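Local coordinates for protein molybdopterin biosynthesis enzyme, MoaB (Thermus thermophilus, PDB 3MCH) that acts in molybdenum cofactor biosynthesis and probably binds molybdopterin, at residues E140-L143 / P144-H148; L24-R27 / E28-G32. All coordinates share one frame; numbering follows the deposited sequence.

How the contacts relate
Both contacts are local, made between neighbouring turns of the same piece of chain, and their centres lie about 13 Å apart. Contact 2 runs along the last turns of helix 21-30, the crossover helix between parallel strands 2-9 and 35-43, and is partly buried. Contact 1 is the more buried of the two: it spans the bend where helix 132-142 gives way to helix 146-154, and a second subunit packs on it. Contact 2 is a regular ladder of backbone bonds with a water at its surface; in contact 1 prolines interrupt the ladder and shorter turns take over. The two meet where L143 and E140 pack on V29.

Contact 1 of 2, residues E140-L143 / P144-H148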
loop_
_atom_site.group_PDB
_atom_site.type_symbol
_atom_site.label_atom_id
_atom_site.label_comp_id
_atom_site.label_asym_id
_atom_site.label_seq_id
_atom_site.Cartn_x
_atom_site.Cartn_y
_atom_site.Cartn_z
ATOM N N GLU B 140 4.429 -13.016 -12.636
ATOM C CA GLU B 140 3.897 -12.673 -13.950
ATOM C C GLU B 140 3.212 -11.317 -13.901
ATOM O O GLU B 140 3.177 -10.596 -14.892
ATOM C CB GLU B 140 2.906 -13.738 -14.425
ATOM C CG GLU B 140 3.545 -15.092 -14.671
ATOM C CD GLU B 140 2.562 -16.119 -15.193
ATOM O OE1 GLU B 140 1.456 -16.221 -14.624
ATOM O OE2 GLU B 140 2.899 -16.828 -16.167
ATOM N N ALA B 141 2.670 -10.966 -12.736
ATOM C CA ALA B 141 1.990 -9.687 -12.575
ATOM C C ALA B 141 2.968 -8.512 -12.650
ATOM O O ALA B 141 2.621 -7.434 -13.140
ATOM C CB ALA B 141 1.233 -9.659 -11.242
ATOM N N VAL B 142 4.190 -8.716 -12.164
ATOM C CA VAL B 142 5.188 -7.652 -12.192
ATOM C C VAL B 142 6.072 -7.679 -13.441
ATOM O O VAL B 142 6.643 -6.661 -13.818
ATOM C CB VAL B 142 6.120 -7.713 -10.941
ATOM C CG1 VAL B 142 5.295 -7.582 -9.663
ATOM C CG2 VAL B 142 6.902 -9.007 -10.936
ATOM N N LEU B 143 6.166 -8.836 -14.089
ATOM C CA LEU B 143 7.016 -9.001 -15.265
ATOM C C LEU B 143 6.983 -7.885 -16.312
ATOM O O LEU B 143 8.029 -7.459 -16.799
ATOM C CB LEU B 143 6.710 -10.344 -15.947
ATOM C CG LEU B 143 7.624 -10.737 -17.115
ATOM C CD1 LEU B 143 9.063 -10.829 -16.628
ATOM C CD2 LEU B 143 7.170 -12.073 -17.697
ATOM N N PRO B 144 5.785 -7.399 -16.682
ATOM C CA PRO B 144 5.699 -6.334 -17.687
ATOM C C PRO B 144 6.486 -5.054 -17.406
ATOM O O PRO B 144 6.924 -4.378 -18.336
ATOM C CB PRO B 144 4.198 -6.069 -17.780
ATOM C CG PRO B 144 3.610 -7.412 -17.510
ATOM C CD PRO B 144 4.441 -7.885 -16.326
ATOM N N VAL B 145 6.662 -4.720 -16.131
ATOM C CA VAL B 145 7.376 -3.505 -15.764
ATOM C C VAL B 145 8.691 -3.787 -15.048
ATOM O O VAL B 145 9.375 -2.865 -14.619
ATOM C CB VAL B 145 6.509 -2.606 -14.850
ATOM C CG1 VAL B 145 5.213 -2.241 -15.559
ATOM C CG2 VAL B 145 6.211 -3.322 -13.534
ATOM N N LEU B 146 9.045 -5.062 -14.933
ATOM C CA LEU B 146 10.267 -5.441 -14.237
ATOM C C LEU B 146 11.542 -4.941 -14.922
ATOM O O LEU B 146 12.434 -4.411 -14.258
ATOM C CB LEU B 146 10.302 -6.962 -14.048
ATOM C CG LEU B 146 11.254 -7.512 -12.988
ATOM C CD1 LEU B 146 11.082 -6.744 -11.679
ATOM C CD2 LEU B 146 10.962 -8.982 -12.771
ATOM N N PRO B 147 11.659 -5.108 -16.251
ATOM C CA PRO B 147 12.882 -4.617 -16.897
ATOM C C PRO B 147 13.054 -3.104 -16.715
ATOM O O PRO B 147 14.147 -2.630 -16.403
ATOM C CB PRO B 147 12.680 -5.001 -18.359
ATOM C CG PRO B 147 11.865 -6.264 -18.260
ATOM C CD PRO B 147 10.849 -5.900 -17.194
ATOM N N HIS B 148 11.973 -2.349 -16.914
ATOM C CA HIS B 148 12.034 -0.896 -16.762
ATOM C C HIS B 148 12.456 -0.545 -15.337
ATOM O O HIS B 148 13.300 0.327 -15.119
ATOM C CB HIS B 148 10.670 -0.257 -17.055
ATOM C CG HIS B 148 10.692 1.243 -17.039
ATOM N ND1 HIS B 148 11.263 1.990 -18.047
ATOM C CD2 HIS B 148 10.243 2.133 -16.122
ATOM C CE1 HIS B 148 11.164 3.275 -17.753
ATOM N NE2 HIS B 148 10.550 3.389 -16.589
#
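L143 and P144 meet at the bend, with the pyrrolidine ring of P144 turned back toward the preceding turn. Its CD lies 3.3 Å from E140 O, at the place where a helical N-H would otherwise approach that carbonyl. CB of L143 leaves the backbone away from the 144-148 segment; CG, anti to the backbone N (chi1 -174°), lies beside the carbonyl carbon, and the side chain packs on F35 and V29. L146 points toward the preceding segment but meets V142 only at the limit of contact, CG2 of V142 4.5 Å from CD2 of L146, while V142 is turned to L95, L98 and M99 of helix 93-99. V145 sets its CG2 3.4 Å from V142 O, the same oxygen that accepts V145 N at 3.0 Å. L146 N reaches L143 O at 3.2 Å, coming from well above the carbonyl plane, and CD of P147 rests 3.2 Å from that oxygen. At the subunit interface, T107 of the second subunit packs on P144. Since P144 cannot donate to E140 O nor P147 to L143 O, the chain turns through i+3 to i bonds; V145 N is used on V142 O, and A141 O accepts from T107 OG1 of the second subunit.

Contact 2 of 2, residues L24-R27 / E28-G32; sequences LAIR and EVLAG
E28 folds back along the helix surface over L24 and A25, and with R27 and I26 it accounts for most of the surface buried here. Its CG is anti to the carbonyl carbon (chi1 -53°), which lays the chain against the preceding turn, CG only 2.9 Å from L24 O. A water joins the carboxylate to the backbone, donating to E28 OE1 at 2.7 Å and to A25 O at 2.8 Å. That carbonyl also accepts V29 N at 3.3 Å, in line with the regular bonds from E28 N to L24 O and from L30 N to I26 O. I26 and L30, one turn apart, lie side by side and point the same way, CG2 of the isoleucine 4.1 Å from CD1 of the leucine. R27 meets the next turn through its carbonyl oxygen, which receives A31 N at 2.9 Å, the last rung before A31 leaves helical geometry; its extended side chain runs off to pack on V37 of strand 35-43. I26 and L30 thus pack inward on L67 of the sheet, I26 and V29 also on helix 132-142, while on the exposed side the water gives A25 O a second donor and ties E28 to the turn before it.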
loop_
_atom_site.group_PDB
_atom_site.type_symbol
_atom_site.label_atom_id
_atom_site.label_comp_id
_atom_site.label_asym_id
_atom_site.label_seq_id
_atom_site.Cartn_x
_atom_site.Cartn_y
_atom_site.Cartn_z
ATOM N N LEU B 24 11.881 -23.519 -9.688
ATOM C CA LEU B 24 11.682 -23.840 -11.098
ATOM C C LEU B 24 10.584 -23.017 -11.761
ATOM O O LEU B 24 10.706 -22.637 -12.923
ATOM C CB LEU B 24 11.367 -25.327 -11.262
ATOM C CG LEU B 24 12.485 -26.291 -10.859
ATOM C CD1 LEU B 24 12.015 -27.715 -11.075
ATOM C CD2 LEU B 24 13.737 -26.017 -11.678
ATOM N N ALA B 25 9.507 -22.750 -11.029
ATOM C CA ALA B 25 8.403 -21.964 -11.574
ATOM C C ALA B 25 8.882 -20.545 -11.867
ATOM O O ALA B 25 8.517 -19.951 -12.883
ATOM C CB ALA B 25 7.243 -21.930 -10.589
ATOM N N ILE B 26 9.698 -20.008 -10.966
ATOM C CA ILE B 26 10.232 -18.665 -11.129
ATOM C C ILE B 26 11.117 -18.581 -12.374
ATOM O O ILE B 26 10.977 -17.665 -13.181
ATOM C CB ILE B 26 11.018 -18.232 -9.873
ATOM C CG1 ILE B 26 10.037 -18.091 -8.699
ATOM C CG2 ILE B 26 11.763 -16.927 -10.144
ATOM C CD1 ILE B 26 8.819 -17.160 -8.905
ATOM N N ARG B 27 12.021 -19.541 -12.541
ATOM C CA ARG B 27 12.884 -19.538 -13.718
ATOM C C ARG B 27 12.069 -19.517 -15.019
ATOM O O ARG B 27 12.435 -18.842 -15.985
ATOM C CB ARG B 27 13.785 -20.772 -13.721
ATOM C CG ARG B 27 15.030 -20.669 -12.858
ATOM C CD ARG B 27 15.848 -21.946 -12.995
ATOM N NE ARG B 27 17.094 -21.925 -12.232
ATOM C CZ ARG B 27 18.254 -21.452 -12.681
ATOM N NH1 ARG B 27 18.349 -20.943 -13.903
ATOM N NH2 ARG B 27 19.329 -21.504 -11.906
ATOM N N GLU B 28 10.969 -20.263 -15.041
ATOM C CA GLU B 28 10.118 -20.337 -16.225
ATOM C C GLU B 28 9.524 -18.984 -16.600
ATOM O O GLU B 28 9.467 -18.624 -17.775
ATOM C CB GLU B 28 8.987 -21.343 -15.999
ATOM C CG GLU B 28 9.468 -22.713 -15.550
ATOM C CD GLU B 28 8.339 -23.718 -15.410
ATOM O OE1 GLU B 28 7.311 -23.384 -14.777
ATOM O OE2 GLU B 28 8.486 -24.846 -15.923
ATOM N N VAL B 29 9.071 -18.237 -15.602
ATOM C CA VAL B 29 8.488 -16.929 -15.861
ATOM C C VAL B 29 9.512 -15.993 -16.491
ATOM O O VAL B 29 9.196 -15.238 -17.412
ATOM C CB VAL B 29 7.967 -16.278 -14.559
ATOM C CG1 VAL B 29 7.450 -14.870 -14.852
ATOM C CG2 VAL B 29 6.862 -17.132 -13.957
ATOM N N LEU B 30 10.742 -16.059 -15.995
ATOM C CA LEU B 30 11.822 -15.201 -16.473
ATOM C C LEU B 30 12.375 -15.595 -17.838
ATOM O O LEU B 30 12.876 -14.744 -18.579
ATOM C CB LEU B 30 12.956 -15.196 -15.448
ATOM C CG LEU B 30 12.575 -14.740 -14.038
ATOM C CD1 LEU B 30 13.757 -14.952 -13.098
ATOM C CD2 LEU B 30 12.163 -13.271 -14.074
ATOM N N ALA B 31 12.284 -16.880 -18.161
ATOM C CA ALA B 31 12.784 -17.409 -19.425
ATOM C C ALA B 31 12.410 -16.541 -20.625
ATOM O O ALA B 31 11.245 -16.201 -20.823
ATOM C CB ALA B 31 12.268 -18.834 -19.629
ATOM N N GLY B 32 13.417 -16.181 -21.418
ATOM C CA GLY B 32 13.181 -15.363 -22.592
ATOM C C GLY B 32 13.366 -13.876 -22.363
ATOM O O GLY B 32 13.652 -13.131 -23.302
HETATM O O HOH W 1 6.229 -20.973 -14.086
#